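Local coordinates for protein alpha-/beta-galactoside alpha-2,3-sialyltransferase (PDB 2ZWI) that probably transfers sialic acid to galactosides as a GT-B alpha-2,3-sialyltransferase and binds cytidine monophosphate and zinc, at residues A[17-22]-A[108-113]; A[201-206]-A[212-217]. All blocks are in the same frame, centred on the assembly; numbering follows the deposited sequence.

Contact 1. Residues A[17-22]-A[108-113]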
ATOM      1  N   ILE A  17      -2.175   4.785  -5.522  1.00 10.80           N
ATOM      2  CA  ILE A  17      -3.623   4.603  -5.686  1.00 11.34           C
ATOM      3  C   ILE A  17      -4.408   5.421  -4.647  1.00 10.96           C
ATOM      4  O   ILE A  17      -5.402   6.075  -4.980  1.00 10.45           O
ATOM      5  CB  ILE A  17      -4.020   3.085  -5.627  1.00 11.83           C
ATOM      6  CG1 ILE A  17      -3.334   2.274  -6.748  1.00 13.09           C
ATOM      7  CG2 ILE A  17      -5.535   2.897  -5.621  1.00 12.39           C
ATOM      8  CD1 ILE A  17      -3.781   2.595  -8.169  1.00 15.14           C
ATOM      9  N   GLN A  18      -3.953   5.380  -3.395  1.00 11.07           N
ATOM     10  CA  GLN A  18      -4.515   6.214  -2.327  1.00 11.00           C
ATOM     11  C   GLN A  18      -4.294   7.717  -2.582  1.00 10.84           C
ATOM     12  O   GLN A  18      -5.181   8.541  -2.340  1.00 10.14           O
ATOM     13  CB  GLN A  18      -3.959   5.794  -0.965  1.00 11.31           C
ATOM     14  CG  GLN A  18      -4.611   4.517  -0.396  1.00 12.07           C
ATOM     15  CD  GLN A  18      -5.982   4.779   0.213  1.00 11.87           C
ATOM     16  OE1 GLN A  18      -6.821   3.883   0.302  1.00 13.50           O
ATOM     17  NE2 GLN A  18      -6.208   6.003   0.648  1.00 11.76           N
ATOM     18  N   GLN A  19      -3.121   8.077  -3.089  1.00 10.76           N
ATOM     19  CA  GLN A  19      -2.860   9.479  -3.416  1.00 10.71           C
ATOM     20  C   GLN A  19      -3.752   9.968  -4.550  1.00 10.82           C
ATOM     21  O   GLN A  19      -4.342  11.040  -4.440  1.00 10.59           O
ATOM     22  CB  GLN A  19      -1.382   9.724  -3.727  1.00 10.75           C
ATOM     23  CG  GLN A  19      -0.451   9.672  -2.512  1.00 10.06           C
ATOM     24  CD  GLN A  19       1.009   9.667  -2.928  1.00 10.39           C
ATOM     25  OE1 GLN A  19       1.346  10.079  -4.037  1.00 11.89           O
ATOM     26  NE2 GLN A  19       1.883   9.207  -2.044  1.00 10.60           N
ATOM     27  N   MET A  20      -3.877   9.179  -5.621  1.00 11.12           N
ATOM     28  CA  MET A  20      -4.797   9.513  -6.727  1.00 11.32           C
ATOM     29  C   MET A  20      -6.205   9.759  -6.183  1.00 11.09           C
ATOM     30  O   MET A  20      -6.857  10.746  -6.506  1.00 11.25           O
ATOM     31  CB  MET A  20      -4.846   8.385  -7.767  1.00 11.15           C
ATOM     32  CG  MET A  20      -3.585   8.188  -8.593  1.00 11.00           C
ATOM     33  SD  MET A  20      -3.642   6.634  -9.510  1.00 11.86           S
ATOM     34  CE  MET A  20      -2.211   6.811 -10.565  1.00  9.29           C
ATOM     35  N   THR A  21      -6.660   8.855  -5.327  1.00 11.36           N
ATOM     36  CA  THR A  21      -8.008   8.935  -4.779  1.00 11.04           C
ATOM     37  C   THR A  21      -8.242  10.200  -3.928  1.00 11.15           C
ATOM     38  O   THR A  21      -9.294  10.816  -4.024  1.00 10.83           O
ATOM     39  CB  THR A  21      -8.353   7.649  -4.006  1.00 10.84           C
ATOM     40  OG1 THR A  21      -8.105   6.512  -4.849  1.00 12.19           O
ATOM     41  CG2 THR A  21      -9.802   7.642  -3.602  1.00 10.80           C
ATOM     42  N   GLN A  22      -7.259  10.580  -3.108  1.00 11.25           N
ATOM     43  CA  GLN A  22      -7.341  11.816  -2.316  1.00 12.32           C
ATOM     44  C   GLN A  22      -7.382  13.079  -3.184  1.00 11.48           C
ATOM     45  O   GLN A  22      -8.154  14.010  -2.907  1.00 11.83           O
ATOM     46  CB  GLN A  22      -6.169  11.898  -1.327  1.00 12.75           C
ATOM     47  CG  GLN A  22      -6.063  10.702  -0.367  1.00 16.72           C
ATOM     48  CD  GLN A  22      -6.988  10.810   0.834  1.00 20.34           C
ATOM     49  OE1 GLN A  22      -8.213  10.802   0.702  1.00 20.33           O
ATOM     50  NE2 GLN A  22      -6.397  10.894   2.024  1.00 23.26           N
ATOM     51  N   ASN A 108       2.143  13.826   4.559  1.00  9.60           N
ATOM     52  CA  ASN A 108       1.229  12.688   4.542  1.00  9.53           C
ATOM     53  C   ASN A 108       2.000  11.454   4.075  1.00  9.41           C
ATOM     54  O   ASN A 108       2.443  11.409   2.915  1.00  9.03           O
ATOM     55  CB  ASN A 108       0.049  12.952   3.593  1.00  9.08           C
ATOM     56  CG  ASN A 108      -0.828  14.111   4.052  1.00 11.35           C
ATOM     57  OD1 ASN A 108      -0.860  15.175   3.422  1.00 15.16           O
ATOM     58  ND2 ASN A 108      -1.533  13.914   5.153  1.00  9.94           N
ATOM     59  N   PHE A 109       2.169  10.475   4.968  1.00  9.29           N
ATOM     60  CA  PHE A 109       2.813   9.203   4.633  1.00  9.63           C
ATOM     61  C   PHE A 109       1.771   8.081   4.457  1.00 10.14           C
ATOM     62  O   PHE A 109       0.908   7.885   5.311  1.00 10.85           O
ATOM     63  CB  PHE A 109       3.810   8.781   5.718  1.00  9.19           C
ATOM     64  CG  PHE A 109       5.074   9.602   5.763  1.00  9.12           C
ATOM     65  CD1 PHE A 109       6.141   9.318   4.903  1.00 10.25           C
ATOM     66  CD2 PHE A 109       5.215  10.638   6.685  1.00  9.40           C
ATOM     67  CE1 PHE A 109       7.328  10.077   4.943  1.00 10.14           C
ATOM     68  CE2 PHE A 109       6.399  11.392   6.748  1.00 10.05           C
ATOM     69  CZ  PHE A 109       7.457  11.109   5.867  1.00  9.40           C
ATOM     70  N   TYR A 110       1.857   7.360   3.350  1.00 10.01           N
ATOM     71  CA  TYR A 110       0.988   6.225   3.065  1.00 10.74           C
ATOM     72  C   TYR A 110       1.792   4.934   3.116  1.00 11.07           C
ATOM     73  O   TYR A 110       2.827   4.836   2.454  1.00 10.85           O
ATOM     74  CB  TYR A 110       0.386   6.387   1.665  1.00 10.54           C
ATOM     75  CG  TYR A 110      -0.554   7.563   1.546  1.00 10.97           C
ATOM     76  CD1 TYR A 110      -0.068   8.859   1.341  1.00 10.20           C
ATOM     77  CD2 TYR A 110      -1.924   7.376   1.644  1.00 10.64           C
ATOM     78  CE1 TYR A 110      -0.939   9.942   1.241  1.00 10.54           C
ATOM     79  CE2 TYR A 110      -2.808   8.458   1.545  1.00 11.28           C
ATOM     80  CZ  TYR A 110      -2.306   9.719   1.350  1.00 10.96           C
ATOM     81  OH  TYR A 110      -3.183  10.748   1.252  1.00 13.51           O
ATOM     82  N   ASP A 111       1.334   3.952   3.901  1.00 11.93           N
ATOM     83  CA  ASP A 111       2.017   2.651   3.994  1.00 12.63           C
ATOM     84  C   ASP A 111       2.277   2.060   2.611  1.00 12.95           C
ATOM     85  O   ASP A 111       1.445   2.194   1.730  1.00 12.47           O
ATOM     86  CB  ASP A 111       1.170   1.638   4.783  1.00 13.26           C
ATOM     87  CG  ASP A 111       1.131   1.924   6.276  1.00 13.86           C
ATOM     88  OD1 ASP A 111       1.957   2.724   6.777  1.00 13.04           O
ATOM     89  OD2 ASP A 111       0.252   1.327   6.943  1.00 14.12           O
ATOM     90  N   ASP A 112       3.415   1.379   2.460  1.00 13.35           N
ATOM     91  CA  ASP A 112       3.823   0.716   1.207  1.00 13.68           C
ATOM     92  C   ASP A 112       3.087  -0.618   1.000  1.00 13.77           C
ATOM     93  O   ASP A 112       2.740  -0.978  -0.127  1.00 13.29           O
ATOM     94  CB  ASP A 112       5.350   0.512   1.253  1.00 13.94           C
ATOM     95  CG  ASP A 112       5.908  -0.237   0.056  1.00 15.13           C
ATOM     96  OD1 ASP A 112       6.412   0.423  -0.873  1.00 15.21           O
ATOM     97  OD2 ASP A 112       5.888  -1.489   0.063  1.00 18.53           O
ATOM     98  N   GLY A 113       2.863  -1.346   2.093  1.00 13.27           N
ATOM     99  CA  GLY A 113       2.302  -2.691   2.043  1.00 12.89           C
ATOM    100  C   GLY A 113       2.652  -3.466   3.300  1.00 12.97           C
ATOM    101  O   GLY A 113       2.680  -2.906   4.399  1.00 13.13           O
TER
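Gln18 and Tyr110 bring the two backbones nearest, with 7.7 Å between their CA atoms. The axes of helix 17-22 and strand 108-110 approach to 10.0 Å, and their N-to-C directions are 135° apart, skewed but roughly antiparallel. Tyr110 fills the gap: its CB is directed at the helix, and the ring lies against three glutamines. The methylene of Gln19 lies over one face: its CG is 4.2 Å from the ring centroid and 28° off the normal, a CH-pi contact. The Gln19 chain is extended beyond CG; OE1 accepts from Trp36 NE1 and NE2, still beside the ring, gives to Val9 O, so both polar ends of this buried amide are engaged. Gln18 meets the ring obliquely through its CB, 3.7 Å from Tyr110 CD2. Gln22 bends at chi2 (-82°), and its NE2 gives a weak hydrogen bond of 3.3 Å to Tyr110 OH; the amide and ring planes are almost perpendicular. Gln22 CG also packs 3.3 Å from Tyr110 OH. The contact is thus mainly aliphatic carbon against aromatic ring, with a weak polar bond at the phenol end. It packs helix 14-26 on strand 104-110 of the seven-stranded parallel sheet, in one of the two Rossmann-like domains of the GT-B fold. His171 of strand 168-172 stacks on Tyr110, and helix 208-218 touches helix 14-26 through Ile17, Met20 and Thr21.

Contact 2. Residues A[201-206]-A[212-217]; sequences DYFTTF and NKFYNF
Phe203 meets Phe214 and Tyr215 in an aromatic cluster, and the ring pairs differ in kind. Phe203 presents its edge to the face of Phe214 in an offset edge-to-face pair: the centroids are 5.6 Å apart and the planes stand at 87°. The ring carbon Phe203 CZ comes within 3.9 Å of Phe214 CD2, while CB of Phe214 lies at the Phe203 edge, in its plane. Phe214 places CG anti to its backbone N (chi1 -177°), the torsion that sets its ring for this perpendicular meeting. The second pair, Phe203 with Tyr215, meets at a slant, with the planes 53° apart.

Van der Waals contact completes that second pair. Phe203 CE2 is 3.7 Å from Tyr215 CE1 and 3.5 Å from Tyr215 OH. Both of these tyrosine atoms lie at the edge of the Phe203 ring, near its plane. No hydrogen bond joins the two segments.

In the fold, the contact is local: the loop between strand 195-197 and helix 208-218 turns back so that Phe203 packs on the helix that follows it. Thr311 touches all three rings. The side chain of Phe214 is about 7 Å from that of the CMP-binding residue Glu306.

Hydrogen bonds act within each segment instead. In the loop, Tyr202 O accepts from Thr205 N and from Phe206 N, both at 3.1 Å, which folds 202-206 into a single turn that contains Phe203; Thr205 OG1 adds a weak bond to the same oxygen. Along the helix, Asn216 N bonds to Asn212 O at 2.8 Å, part of the regular backbone bonding that carries Phe214 and Tyr215.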
ATOM      1  N   ASP A 201     -13.886   3.298   0.564  1.00 14.46           N
ATOM      2  CA  ASP A 201     -15.300   3.458   0.203  1.00 15.56           C
ATOM      3  C   ASP A 201     -15.566   4.809  -0.457  1.00 15.39           C
ATOM      4  O   ASP A 201     -16.693   5.304  -0.428  1.00 15.51           O
ATOM      5  CB  ASP A 201     -16.175   3.292   1.452  1.00 15.85           C
ATOM      6  CG  ASP A 201     -15.841   4.301   2.546  1.00 17.98           C
ATOM      7  OD1 ASP A 201     -14.895   5.108   2.384  1.00 19.47           O
ATOM      8  OD2 ASP A 201     -16.538   4.297   3.584  1.00 21.68           O
ATOM      9  N   TYR A 202     -14.525   5.402  -1.035  1.00 15.07           N
ATOM     10  CA  TYR A 202     -14.642   6.691  -1.721  1.00 15.60           C
ATOM     11  C   TYR A 202     -15.676   6.683  -2.846  1.00 16.01           C
ATOM     12  O   TYR A 202     -16.386   7.676  -3.048  1.00 16.07           O
ATOM     13  CB  TYR A 202     -13.277   7.136  -2.272  1.00 15.21           C
ATOM     14  CG  TYR A 202     -12.308   7.574  -1.200  1.00 14.81           C
ATOM     15  CD1 TYR A 202     -11.399   6.673  -0.641  1.00 14.22           C
ATOM     16  CD2 TYR A 202     -12.299   8.894  -0.739  1.00 15.03           C
ATOM     17  CE1 TYR A 202     -10.510   7.069   0.350  1.00 13.07           C
ATOM     18  CE2 TYR A 202     -11.412   9.301   0.251  1.00 14.82           C
ATOM     19  CZ  TYR A 202     -10.516   8.387   0.787  1.00 14.75           C
ATOM     20  OH  TYR A 202      -9.643   8.787   1.778  1.00 14.46           O
ATOM     21  N   PHE A 203     -15.775   5.567  -3.567  1.00 16.60           N
ATOM     22  CA  PHE A 203     -16.697   5.482  -4.706  1.00 17.57           C
ATOM     23  C   PHE A 203     -18.171   5.623  -4.315  1.00 18.80           C
ATOM     24  O   PHE A 203     -19.007   5.934  -5.153  1.00 19.10           O
ATOM     25  CB  PHE A 203     -16.458   4.207  -5.525  1.00 16.82           C
ATOM     26  CG  PHE A 203     -15.513   4.396  -6.681  1.00 16.35           C
ATOM     27  CD1 PHE A 203     -14.286   5.048  -6.507  1.00 15.30           C
ATOM     28  CD2 PHE A 203     -15.834   3.901  -7.946  1.00 15.59           C
ATOM     29  CE1 PHE A 203     -13.407   5.231  -7.589  1.00 14.31           C
ATOM     30  CE2 PHE A 203     -14.951   4.067  -9.031  1.00 13.99           C
ATOM     31  CZ  PHE A 203     -13.741   4.731  -8.848  1.00 13.74           C
ATOM     32  N   THR A 204     -18.474   5.395  -3.041  1.00 19.90           N
ATOM     33  CA  THR A 204     -19.829   5.547  -2.509  1.00 21.05           C
ATOM     34  C   THR A 204     -20.303   7.008  -2.610  1.00 21.24           C
ATOM     35  O   THR A 204     -21.487   7.255  -2.820  1.00 22.07           O
ATOM     36  CB  THR A 204     -19.897   4.994  -1.051  1.00 21.17           C
ATOM     37  OG1 THR A 204     -19.643   3.583  -1.085  1.00 23.26           O
ATOM     38  CG2 THR A 204     -21.238   5.228  -0.388  1.00 22.13           C
ATOM     39  N   THR A 205     -19.378   7.962  -2.501  1.00 20.92           N
ATOM     40  CA  THR A 205     -19.727   9.388  -2.542  1.00 20.92           C
ATOM     41  C   THR A 205     -19.272  10.124  -3.814  1.00 20.11           C
ATOM     42  O   THR A 205     -19.688  11.262  -4.050  1.00 19.90           O
ATOM     43  CB  THR A 205     -19.223  10.149  -1.292  1.00 21.21           C
ATOM     44  OG1 THR A 205     -17.806   9.986  -1.158  1.00 23.24           O
ATOM     45  CG2 THR A 205     -19.904   9.638  -0.026  1.00 21.94           C
ATOM     46  N   PHE A 206     -18.428   9.476  -4.618  1.00 18.84           N
ATOM     47  CA  PHE A 206     -17.924  10.048  -5.869  1.00 17.98           C
ATOM     48  C   PHE A 206     -19.031  10.191  -6.909  1.00 18.17           C
ATOM     49  O   PHE A 206     -19.838   9.271  -7.107  1.00 17.75           O
ATOM     50  CB  PHE A 206     -16.830   9.148  -6.460  1.00 17.04           C
ATOM     51  CG  PHE A 206     -15.435   9.407  -5.922  1.00 16.30           C
ATOM     52  CD1 PHE A 206     -15.211  10.276  -4.857  1.00 15.14           C
ATOM     53  CD2 PHE A 206     -14.341   8.751  -6.488  1.00 15.17           C
ATOM     54  CE1 PHE A 206     -13.925  10.502  -4.382  1.00 15.09           C
ATOM     55  CE2 PHE A 206     -13.053   8.955  -6.003  1.00 13.95           C
ATOM     56  CZ  PHE A 206     -12.843   9.836  -4.952  1.00 14.28           C
ATOM     57  N   ASN A 212     -14.622   8.528 -13.190  1.00 16.40           N
ATOM     58  CA  ASN A 212     -13.925   8.542 -14.481  1.00 17.05           C
ATOM     59  C   ASN A 212     -12.479   9.001 -14.382  1.00 16.79           C
ATOM     60  O   ASN A 212     -11.594   8.415 -15.017  1.00 17.05           O
ATOM     61  CB  ASN A 212     -14.686   9.393 -15.511  1.00 17.67           C
ATOM     62  CG  ASN A 212     -16.003   8.766 -15.922  1.00 20.15           C
ATOM     63  OD1 ASN A 212     -16.161   7.540 -15.892  1.00 22.74           O
ATOM     64  ND2 ASN A 212     -16.961   9.606 -16.316  1.00 23.15           N
ATOM     65  N   LYS A 213     -12.237  10.032 -13.572  1.00 16.22           N
ATOM     66  CA  LYS A 213     -10.877  10.479 -13.294  1.00 16.06           C
ATOM     67  C   LYS A 213     -10.017   9.372 -12.676  1.00 15.32           C
ATOM     68  O   LYS A 213      -8.830   9.258 -12.993  1.00 15.43           O
ATOM     69  CB  LYS A 213     -10.883  11.715 -12.391  1.00 15.91           C
ATOM     70  CG  LYS A 213      -9.572  12.493 -12.411  1.00 16.68           C
ATOM     71  CD  LYS A 213      -9.689  13.861 -11.706  1.00 16.84           C
ATOM     72  CE  LYS A 213     -10.608  14.795 -12.476  1.00 18.31           C
ATOM     73  NZ  LYS A 213     -10.389  16.222 -12.102  1.00 21.53           N
ATOM     74  N   PHE A 214     -10.616   8.561 -11.802  1.00 14.69           N
ATOM     75  CA  PHE A 214      -9.901   7.429 -11.226  1.00 14.44           C
ATOM     76  C   PHE A 214      -9.527   6.401 -12.297  1.00 14.50           C
ATOM     77  O   PHE A 214      -8.388   5.909 -12.322  1.00 14.56           O
ATOM     78  CB  PHE A 214     -10.666   6.767 -10.067  1.00 14.27           C
ATOM     79  CG  PHE A 214      -9.892   5.639  -9.418  1.00 14.36           C
ATOM     80  CD1 PHE A 214      -8.989   5.900  -8.391  1.00 14.42           C
ATOM     81  CD2 PHE A 214     -10.032   4.329  -9.870  1.00 13.94           C
ATOM     82  CE1 PHE A 214      -8.247   4.889  -7.803  1.00 14.39           C
ATOM     83  CE2 PHE A 214      -9.284   3.285  -9.277  1.00 14.70           C
ATOM     84  CZ  PHE A 214      -8.394   3.571  -8.239  1.00 14.41           C
ATOM     85  N   TYR A 215     -10.473   6.091 -13.179  1.00 14.53           N
ATOM     86  CA  TYR A 215     -10.207   5.190 -14.307  1.00 14.80           C
ATOM     87  C   TYR A 215      -9.119   5.734 -15.209  1.00 14.93           C
ATOM     88  O   TYR A 215      -8.257   4.979 -15.657  1.00 14.84           O
ATOM     89  CB  TYR A 215     -11.460   4.928 -15.141  1.00 14.74           C
ATOM     90  CG  TYR A 215     -12.669   4.486 -14.354  1.00 15.03           C
ATOM     91  CD1 TYR A 215     -12.539   3.728 -13.193  1.00 13.29           C
ATOM     92  CD2 TYR A 215     -13.950   4.812 -14.787  1.00 14.71           C
ATOM     93  CE1 TYR A 215     -13.654   3.332 -12.471  1.00 15.78           C
ATOM     94  CE2 TYR A 215     -15.068   4.411 -14.083  1.00 15.27           C
ATOM     95  CZ  TYR A 215     -14.918   3.674 -12.931  1.00 14.94           C
ATOM     96  OH  TYR A 215     -16.036   3.283 -12.234  1.00 15.28           O
ATOM     97  N   ASN A 216      -9.162   7.043 -15.477  1.00 15.76           N
ATOM     98  CA  ASN A 216      -8.154   7.682 -16.333  1.00 16.31           C
ATOM     99  C   ASN A 216      -6.736   7.672 -15.743  1.00 16.20           C
ATOM    100  O   ASN A 216      -5.774   7.379 -16.449  1.00 16.75           O
ATOM    101  CB  ASN A 216      -8.578   9.097 -16.721  1.00 16.55           C
ATOM    102  CG  ASN A 216      -9.717   9.111 -17.728  1.00 18.11           C
ATOM    103  OD1 ASN A 216      -9.917   8.152 -18.471  1.00 19.38           O
ATOM    104  ND2 ASN A 216     -10.475  10.206 -17.750  1.00 19.08           N
ATOM    105  N   PHE A 217      -6.623   8.005 -14.461  1.00 16.05           N
ATOM    106  CA  PHE A 217      -5.361   7.925 -13.711  1.00 16.39           C
ATOM    107  C   PHE A 217      -4.706   6.538 -13.738  1.00 15.87           C
ATOM    108  O   PHE A 217      -3.505   6.411 -13.956  1.00 15.17           O
ATOM    109  CB  PHE A 217      -5.617   8.278 -12.242  1.00 17.14           C
ATOM    110  CG  PHE A 217      -5.277   9.681 -11.880  1.00 17.90           C
ATOM    111  CD1 PHE A 217      -4.074  10.255 -12.300  1.00 20.17           C
ATOM    112  CD2 PHE A 217      -6.129  10.416 -11.062  1.00 20.74           C
ATOM    113  CE1 PHE A 217      -3.741  11.551 -11.943  1.00 21.86           C
ATOM    114  CE2 PHE A 217      -5.813  11.720 -10.688  1.00 22.05           C
ATOM    115  CZ  PHE A 217      -4.612  12.290 -11.131  1.00 21.95           C
TER

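How the contacts relate
Contact 1 is buried near the middle of the chain, whereas contact 2 is only partly buried and lies farther out, its centre about 18 Å from the centre of the chain against about 7 Å for contact 1. Contact 1 joins a helix to a sheet strand distant in sequence; contact 2 joins a loop to the helix just after it. Their chemistry differs accordingly: glutamine methylenes and a weak polar bond surround one tyrosine in the first, while rings meet rings in the second. Helix 14-26 links them, since Gln22 OE1 makes a probable but weak hydrogen bond, 2.7 Å, to Tyr202 OH, and Thr21 OG1 packs 3.4 Å from Phe214 CE1.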